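Local coordinates for endo-1,4-b-d-mannanase (PDB 1QNP), which probably hydrolyses internal beta-1,4-mannosidic linkages of mannans, with a TIM-barrel domain of glycoside hydrolase family 5, at residues Glu205-Ser210 with Glu222-Ala227; Gly278-Pro283 with Ser320-Val325. All blocks are in the same frame, centred on the assembly; numbering follows the deposited sequence.

Contact 1 (Glu205-Ser210 with Glu222-Ala227)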
ATOM      1  N   GLU A 205       4.080  -6.783  -5.063  1.00  7.96           N
ATOM      2  CA  GLU A 205       2.967  -7.233  -5.912  1.00  7.22           C
ATOM      3  C   GLU A 205       2.697  -8.729  -5.762  1.00  7.09           C
ATOM      4  O   GLU A 205       1.687  -9.221  -6.308  1.00  7.29           O
ATOM      5  CB  GLU A 205       3.334  -6.978  -7.371  1.00  7.96           C
ATOM      6  CG  GLU A 205       3.617  -5.501  -7.654  1.00  8.31           C
ATOM      7  CD  GLU A 205       4.461  -5.327  -8.931  1.00  9.17           C
ATOM      8  OE1 GLU A 205       5.692  -5.369  -8.719  1.00 10.65           O
ATOM      9  OE2 GLU A 205       3.947  -5.230 -10.069  1.00 10.91           O
ATOM     10  N   GLY A 206       3.562  -9.497  -5.104  1.00  7.76           N
ATOM     11  CA  GLY A 206       3.397 -10.933  -4.972  1.00  8.26           C
ATOM     12  C   GLY A 206       4.054 -11.731  -6.095  1.00  9.06           C
ATOM     13  O   GLY A 206       3.778 -12.946  -6.268  1.00  9.42           O
ATOM     14  N   LEU A 207       4.931 -11.118  -6.877  1.00  8.79           N
ATOM     15  CA  LEU A 207       5.555 -11.859  -8.002  1.00  8.26           C
ATOM     16  C   LEU A 207       6.456 -12.980  -7.442  1.00  9.39           C
ATOM     17  O   LEU A 207       7.109 -12.827  -6.397  1.00  9.45           O
ATOM     18  CB  LEU A 207       6.373 -10.922  -8.889  1.00  7.27           C
ATOM     19  CG  LEU A 207       5.578  -9.647  -9.303  1.00  7.81           C
ATOM     20  CD1 LEU A 207       6.499  -8.802 -10.189  1.00  8.88           C
ATOM     21  CD2 LEU A 207       4.292  -9.906 -10.116  1.00  8.99           C
ATOM     22  N   GLY A 208       6.577 -14.069  -8.212  1.00  8.31           N
ATOM     23  CA  GLY A 208       7.475 -15.144  -7.831  1.00  9.06           C
ATOM     24  C   GLY A 208       6.813 -16.194  -6.947  1.00  8.41           C
ATOM     25  O   GLY A 208       6.941 -16.129  -5.698  1.00  8.16           O
ATOM     26  N   LEU A 209       6.113 -17.152  -7.501  1.00 10.05           N
ATOM     27  CA  LEU A 209       5.389 -18.181  -6.714  1.00 10.21           C
ATOM     28  C   LEU A 209       5.251 -19.410  -7.586  1.00 11.76           C
ATOM     29  O   LEU A 209       4.649 -19.335  -8.661  1.00 11.22           O
ATOM     30  CB  LEU A 209       4.032 -17.554  -6.279  1.00 11.17           C
ATOM     31  CG  LEU A 209       3.173 -18.464  -5.364  1.00  9.89           C
ATOM     32  CD1 LEU A 209       3.878 -18.938  -4.111  1.00 10.22           C
ATOM     33  CD2 LEU A 209       1.885 -17.725  -4.994  1.00 11.35           C
ATOM     34  N   SER A 210       5.806 -20.552  -7.106  1.00 10.83           N
ATOM     35  CA  SER A 210       5.918 -21.723  -7.992  1.00 11.82           C
ATOM     36  C   SER A 210       4.671 -22.552  -8.117  1.00 12.15           C
ATOM     37  O   SER A 210       4.640 -23.553  -8.891  1.00 14.41           O
ATOM     38  CB  SER A 210       7.132 -22.563  -7.488  1.00 13.31           C
ATOM     39  OG  SER A 210       8.341 -21.808  -7.792  1.00 12.74           O
ATOM     40  N   GLU A 222      11.765 -10.614 -11.310  1.00 10.46           N
ATOM     41  CA  GLU A 222      11.654  -9.282 -10.728  1.00  9.95           C
ATOM     42  C   GLU A 222      12.220  -9.267  -9.317  1.00  9.86           C
ATOM     43  O   GLU A 222      11.935  -8.344  -8.540  1.00 10.39           O
ATOM     44  CB  GLU A 222      10.202  -8.728 -10.720  1.00  9.15           C
ATOM     45  CG  GLU A 222       9.641  -8.636 -12.135  1.00  9.61           C
ATOM     46  CD  GLU A 222      10.408  -7.692 -13.045  1.00 10.75           C
ATOM     47  OE1 GLU A 222      11.138  -6.823 -12.525  1.00 10.73           O
ATOM     48  OE2 GLU A 222      10.303  -7.846 -14.296  1.00 13.11           O
ATOM     49  N   GLY A 223      13.064 -10.272  -8.984  1.00  9.63           N
ATOM     50  CA  GLY A 223      13.764 -10.266  -7.694  1.00 10.97           C
ATOM     51  C   GLY A 223      12.937 -10.591  -6.467  1.00  9.42           C
ATOM     52  O   GLY A 223      13.452 -10.375  -5.350  1.00 10.66           O
ATOM     53  N   THR A 224      11.712 -11.064  -6.625  1.00  8.89           N
ATOM     54  CA  THR A 224      10.904 -11.381  -5.419  1.00  8.11           C
ATOM     55  C   THR A 224      10.496 -12.834  -5.426  1.00  8.72           C
ATOM     56  O   THR A 224      10.236 -13.434  -6.473  1.00  9.02           O
ATOM     57  CB  THR A 224       9.632 -10.509  -5.268  1.00  8.04           C
ATOM     58  OG1 THR A 224       8.798 -10.614  -6.438  1.00  8.83           O
ATOM     59  CG2 THR A 224      10.083  -9.046  -5.110  1.00  9.31           C
ATOM     60  N   ASP A 225      10.471 -13.461  -4.238  1.00  8.35           N
ATOM     61  CA  ASP A 225      10.001 -14.825  -4.017  1.00  9.84           C
ATOM     62  C   ASP A 225       8.958 -14.685  -2.899  1.00  9.57           C
ATOM     63  O   ASP A 225       9.329 -14.487  -1.734  1.00 10.00           O
ATOM     64  CB  ASP A 225      11.202 -15.697  -3.656  1.00 11.28           C
ATOM     65  CG  ASP A 225      10.865 -17.157  -3.433  1.00 12.06           C
ATOM     66  OD1 ASP A 225       9.787 -17.456  -2.861  1.00 15.04           O
ATOM     67  OD2 ASP A 225      11.685 -18.049  -3.803  1.00 13.14           O
ATOM     68  N   PHE A 226       7.686 -14.813  -3.282  1.00  8.46           N
ATOM     69  CA  PHE A 226       6.591 -14.598  -2.328  1.00  8.76           C
ATOM     70  C   PHE A 226       6.658 -15.487  -1.104  1.00 10.84           C
ATOM     71  O   PHE A 226       6.501 -15.005   0.031  1.00 11.08           O
ATOM     72  CB  PHE A 226       5.239 -14.761  -3.037  1.00  9.53           C
ATOM     73  CG  PHE A 226       4.058 -14.331  -2.205  1.00  8.42           C
ATOM     74  CD1 PHE A 226       3.852 -12.964  -2.001  1.00  8.55           C
ATOM     75  CD2 PHE A 226       3.213 -15.261  -1.636  1.00  9.04           C
ATOM     76  CE1 PHE A 226       2.766 -12.546  -1.248  1.00  9.23           C
ATOM     77  CE2 PHE A 226       2.110 -14.830  -0.868  1.00 10.13           C
ATOM     78  CZ  PHE A 226       1.895 -13.465  -0.685  1.00 11.10           C
ATOM     79  N   ALA A 227       6.902 -16.778  -1.324  1.00 10.22           N
ATOM     80  CA  ALA A 227       6.931 -17.704  -0.186  1.00 11.32           C
ATOM     81  C   ALA A 227       8.122 -17.414   0.729  1.00 12.44           C
ATOM     82  O   ALA A 227       8.012 -17.500   1.984  1.00 15.90           O
ATOM     83  CB  ALA A 227       6.947 -19.135  -0.652  1.00 13.78           C
TER
HETATM   84  O   HOH W   1       6.562  -8.860  -6.152  1.00  8.33           O
HETATM   85  O   HOH W   2       7.452 -18.101  -3.831  1.00 12.91           O
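G208 O accepts the backbone N of F226 at 2.9 Å, where loop 205-210 runs past 222-227 as the latter turns into helix 226-230. Beside it, G208 CA rests 3.5 Å from T224 O in a CA-H...O contact; a side chain here would collide with that oxygen, and the backbone angles of G208 themselves call for glycine. The hydroxyl of T224 serves L207: OG1 donates to L207 O at 2.8 Å, coming from above the carbonyl plane. With chi1 at 56°, OG1 is set between its own backbone N and carbonyl carbon and faces the opposite loop. It also accepts from a water that in turn takes the N-H of L207, so the hydroxyl holds L207 O directly and L207 N through the water. The L207 and E222 chains lie side by side, L207 CD1 3.7 Å from E222 CG; E222 then bends at chi2 and carries its carboxylate off to Y216 and N173. The F226 ring swings out anti to its backbone N (chi1 -170°), bringing CD1 3.6 Å from G206 CA. L209 CD2 approaches F226 CD2 more loosely at 4.4 Å, and H261 of helix 253-267 meets the ring edge-to-face while bonding to G206 O. D225, the N-cap, accepts K228 N at OD1; a second water links this oxygen, G208 O and A227 N. G208 O thus has two donors and A227 N, at the helix start, has a water acceptor. In this largely buried contact, these bonds join the loop after strand 199-201 of the TIM barrel to the N-terminal turn of helix 226-230 and supply acceptors for F226 N, A227 N and K228 N.

Contact 2 (Gly278-Pro283 with Ser320-Val325); sequences GAQQNP and SDPYTV. With SO4 (sulfate ion), chain B.
G278, just beyond barrel strand 272-277, lays its backbone obliquely against the Y323 ring, with G278 C 3.7 Å from Y323 CE1. A CB at G278 would strike Y323 CD1, so the absence of a side chain lets the ring come this close. At A279 the backbone N, hydrogen-bonded to E287, sits at the ring edge near its plane, 3.8 Å from Y323 CD1, while the methyl turns away to helix 283-295. Q280, which has two conformers, then crosses the tyrosine: in the one described here its CG is 3.7 Å from Y323 CE1, its amide plane 42° from the ring and its OE1 near P322. A water joins the backbones here, donating to Q280 O and P322 O. Farther on, N282 leads into helix 283-295 and gives ND2 to sulfate O2 at 2.8 Å; this ion, probably from the crystallisation liquor, also binds C284 N and T285 OG1. Facing these residues is the type I turn D321-T324, where D321 OD1 takes Y323 N at 2.9 Å to make an Asx turn. D321 OD2 lies in plane at the Y323 ring edge and accepts from W306. With an alanine in place of Y323, a gap would probably open between G278, Q280 and the turn, and Y243 would lose its edge-to-face partner. Direct hydrogen bonds across the contact are absent: ring packing and bridging water join two loops that follow barrel strands, so the fit depends on shape more than on polar pairing.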
ATOM      1  N   GLY A 278      -7.151  -3.958 -10.500  1.00  8.57           N
ATOM      2  CA  GLY A 278      -8.041  -3.201 -11.392  1.00  8.94           C
ATOM      3  C   GLY A 278      -8.065  -3.894 -12.758  1.00 10.17           C
ATOM      4  O   GLY A 278      -7.080  -4.531 -13.173  1.00 10.76           O
ATOM      5  N   ALA A 279      -9.154  -3.571 -13.463  1.00 11.18           N
ATOM      6  CA  ALA A 279      -9.301  -4.015 -14.873  1.00 12.75           C
ATOM      7  C   ALA A 279      -9.628  -2.776 -15.677  1.00 13.73           C
ATOM      8  O   ALA A 279     -10.536  -2.044 -15.306  1.00 13.61           O
ATOM      9  CB  ALA A 279     -10.406  -5.055 -14.945  1.00 11.74           C
ATOM     10  N   GLN A 280      -8.940  -2.542 -16.811  1.00 16.88           N
ATOM     11  CA  GLN A 280      -9.221  -1.302 -17.562  1.00 19.22           C
ATOM     12  C   GLN A 280     -10.563  -1.376 -18.289  1.00 19.21           C
ATOM     13  O   GLN A 280     -11.245  -0.354 -18.514  1.00 19.76           O
ATOM     14  CB  GLN A 280      -8.154  -1.119 -18.624  1.00 23.58           C
ATOM     15  CG  GLN A 280      -6.839  -0.512 -18.171  0.50 25.68           C
ATOM     16  CD  GLN A 280      -6.100   0.203 -19.288  0.50 28.57           C
ATOM     17  OE1 GLN A 280      -6.064   1.437 -19.303  0.50 29.31           O
ATOM     18  NE2 GLN A 280      -5.475  -0.511 -20.224  0.50 29.25           N
ATOM     19  N   GLN A 281     -10.871  -2.584 -18.772  1.00 19.39           N
ATOM     20  CA  GLN A 281     -12.151  -2.744 -19.495  1.00 20.55           C
ATOM     21  C   GLN A 281     -13.189  -3.384 -18.586  1.00 19.39           C
ATOM     22  O   GLN A 281     -12.873  -4.321 -17.833  1.00 18.80           O
ATOM     23  CB  GLN A 281     -11.905  -3.683 -20.690  1.00 24.47           C
ATOM     24  CG  GLN A 281     -10.794  -3.293 -21.646  1.00 31.29           C
ATOM     25  CD  GLN A 281     -11.118  -1.945 -22.289  1.00 35.60           C
ATOM     26  OE1 GLN A 281     -12.286  -1.765 -22.656  1.00 40.48           O
ATOM     27  NE2 GLN A 281     -10.166  -1.035 -22.394  1.00 38.37           N
ATOM     28  N   ASN A 282     -14.429  -2.896 -18.592  1.00 18.54           N
ATOM     29  CA  ASN A 282     -15.569  -3.464 -17.901  1.00 18.10           C
ATOM     30  C   ASN A 282     -15.210  -3.891 -16.468  1.00 15.72           C
ATOM     31  O   ASN A 282     -15.337  -5.047 -16.073  1.00 16.42           O
ATOM     32  CB  ASN A 282     -16.107  -4.695 -18.685  1.00 19.28           C
ATOM     33  CG  ASN A 282     -16.341  -4.336 -20.158  1.00 21.04           C
ATOM     34  OD1 ASN A 282     -15.553  -4.812 -21.004  1.00 22.38           O
ATOM     35  ND2 ASN A 282     -17.272  -3.427 -20.398  1.00 21.39           N
ATOM     36  N   PRO A 283     -14.834  -2.949 -15.649  1.00 14.72           N
ATOM     37  CA  PRO A 283     -14.410  -3.302 -14.279  1.00 12.97           C
ATOM     38  C   PRO A 283     -15.507  -3.913 -13.423  1.00 14.05           C
ATOM     39  O   PRO A 283     -15.217  -4.783 -12.576  1.00 12.97           O
ATOM     40  CB  PRO A 283     -13.884  -1.997 -13.724  1.00 14.06           C
ATOM     41  CG  PRO A 283     -14.581  -0.927 -14.545  1.00 14.89           C
ATOM     42  CD  PRO A 283     -14.634  -1.512 -15.945  1.00 15.55           C
ATOM     43  N   SER A 320      -6.670  10.918 -10.863  1.00  9.13           N
ATOM     44  CA  SER A 320      -7.311   9.688 -11.296  1.00  9.30           C
ATOM     45  C   SER A 320      -6.537   8.997 -12.419  1.00  9.86           C
ATOM     46  O   SER A 320      -5.612   9.612 -12.967  1.00 11.68           O
ATOM     47  CB  SER A 320      -8.723  10.055 -11.811  1.00  9.58           C
ATOM     48  OG  SER A 320      -8.706  10.896 -12.978  1.00 11.19           O
ATOM     49  N   ASP A 321      -6.917   7.777 -12.722  1.00  9.00           N
ATOM     50  CA  ASP A 321      -6.349   7.058 -13.876  1.00  8.74           C
ATOM     51  C   ASP A 321      -7.435   6.137 -14.402  1.00  8.76           C
ATOM     52  O   ASP A 321      -8.599   6.199 -13.964  1.00 10.31           O
ATOM     53  CB  ASP A 321      -5.093   6.323 -13.364  1.00  9.71           C
ATOM     54  CG  ASP A 321      -5.286   5.162 -12.416  1.00  9.53           C
ATOM     55  OD1 ASP A 321      -6.448   4.743 -12.178  1.00  9.86           O
ATOM     56  OD2 ASP A 321      -4.241   4.697 -11.854  1.00 10.47           O
ATOM     57  N   PRO A 322      -7.147   5.297 -15.395  1.00 10.22           N
ATOM     58  CA  PRO A 322      -8.151   4.433 -16.005  1.00 10.62           C
ATOM     59  C   PRO A 322      -8.748   3.391 -15.070  1.00 10.05           C
ATOM     60  O   PRO A 322      -9.689   2.676 -15.474  1.00 14.09           O
ATOM     61  CB  PRO A 322      -7.411   3.787 -17.205  1.00 12.41           C
ATOM     62  CG  PRO A 322      -6.426   4.904 -17.554  1.00 12.55           C
ATOM     63  CD  PRO A 322      -5.872   5.268 -16.163  1.00 11.05           C
ATOM     64  N   TYR A 323      -8.206   3.217 -13.856  1.00  9.53           N
ATOM     65  CA  TYR A 323      -8.708   2.268 -12.884  1.00  8.82           C
ATOM     66  C   TYR A 323      -9.511   2.942 -11.789  1.00  8.61           C
ATOM     67  O   TYR A 323     -10.023   2.275 -10.845  1.00 10.94           O
ATOM     68  CB  TYR A 323      -7.460   1.607 -12.228  1.00 10.09           C
ATOM     69  CG  TYR A 323      -6.617   0.802 -13.187  1.00 11.15           C
ATOM     70  CD1 TYR A 323      -7.087  -0.373 -13.738  1.00 11.27           C
ATOM     71  CD2 TYR A 323      -5.354   1.250 -13.508  1.00 13.09           C
ATOM     72  CE1 TYR A 323      -6.302  -1.165 -14.588  1.00 14.93           C
ATOM     73  CE2 TYR A 323      -4.554   0.471 -14.356  1.00 16.99           C
ATOM     74  CZ  TYR A 323      -5.058  -0.697 -14.888  1.00 17.34           C
ATOM     75  OH  TYR A 323      -4.258  -1.464 -15.720  1.00 21.93           O
ATOM     76  N   THR A 324      -9.713   4.272 -11.897  1.00  7.75           N
ATOM     77  CA  THR A 324     -10.462   4.931 -10.809  1.00  7.56           C
ATOM     78  C   THR A 324     -11.919   4.502 -10.786  1.00  7.82           C
ATOM     79  O   THR A 324     -12.608   4.452 -11.829  1.00  9.67           O
ATOM     80  CB  THR A 324     -10.388   6.468 -11.094  1.00  7.18           C
ATOM     81  OG1 THR A 324      -9.037   6.886 -10.837  1.00  8.67           O
ATOM     82  CG2 THR A 324     -11.357   7.263 -10.231  1.00  9.53           C
ATOM     83  N   VAL A 325     -12.415   4.219  -9.570  1.00  7.83           N
ATOM     84  CA  VAL A 325     -13.821   3.947  -9.326  1.00  9.41           C
ATOM     85  C   VAL A 325     -14.321   5.194  -8.586  1.00  8.81           C
ATOM     86  O   VAL A 325     -13.981   5.489  -7.433  1.00  8.65           O
ATOM     87  CB  VAL A 325     -13.981   2.697  -8.461  1.00 10.50           C
ATOM     88  CG1 VAL A 325     -15.447   2.460  -8.113  1.00 13.11           C
ATOM     89  CG2 VAL A 325     -13.417   1.483  -9.192  1.00 11.98           C
TER
HETATM   90  S   SO4 B 402     -18.970  -2.880 -16.874  1.00 37.36           S
HETATM   91  O1  SO4 B 402     -18.099  -1.945 -15.978  1.00 37.22           O
HETATM   92  O2  SO4 B 402     -18.812  -2.420 -18.280  1.00 36.77           O
HETATM   93  O3  SO4 B 402     -20.382  -2.784 -16.424  1.00 35.47           O
HETATM   94  O4  SO4 B 402     -18.471  -4.272 -16.644  1.00 34.72           O
HETATM   95  O   HOH W   3      -5.347  -4.729 -15.261  1.00 17.63           O
HETATM   96  O   HOH W   4     -11.293   0.604 -14.653  1.00 17.16           O
HETATM   97  O   HOH W   5     -10.889   2.606 -17.950  1.00 33.66           O

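Overall arrangement
Following the chain from the N terminus, strand 199-201 leads into contact 1, where 205-210 meets 222-227 and closes a short excursion of eleven residues without helix or strand. Helix 226-230 starts within it; strand 238-242 and helices 244-247 and 253-267 follow, before strand 272-277 delivers the first half of contact 2. That contact closes a longer path, through helix 283-295 and strand 300-309, when 320-325 returns just ahead of strand 325-326. The two are in series, neither nested nor crossed, with centres about 25 Å apart and nearest atoms about 11 Å apart. Contact 1 ties a barrel loop to helix 226-230; contact 2 joins the loops after strands 272-277 and 300-309.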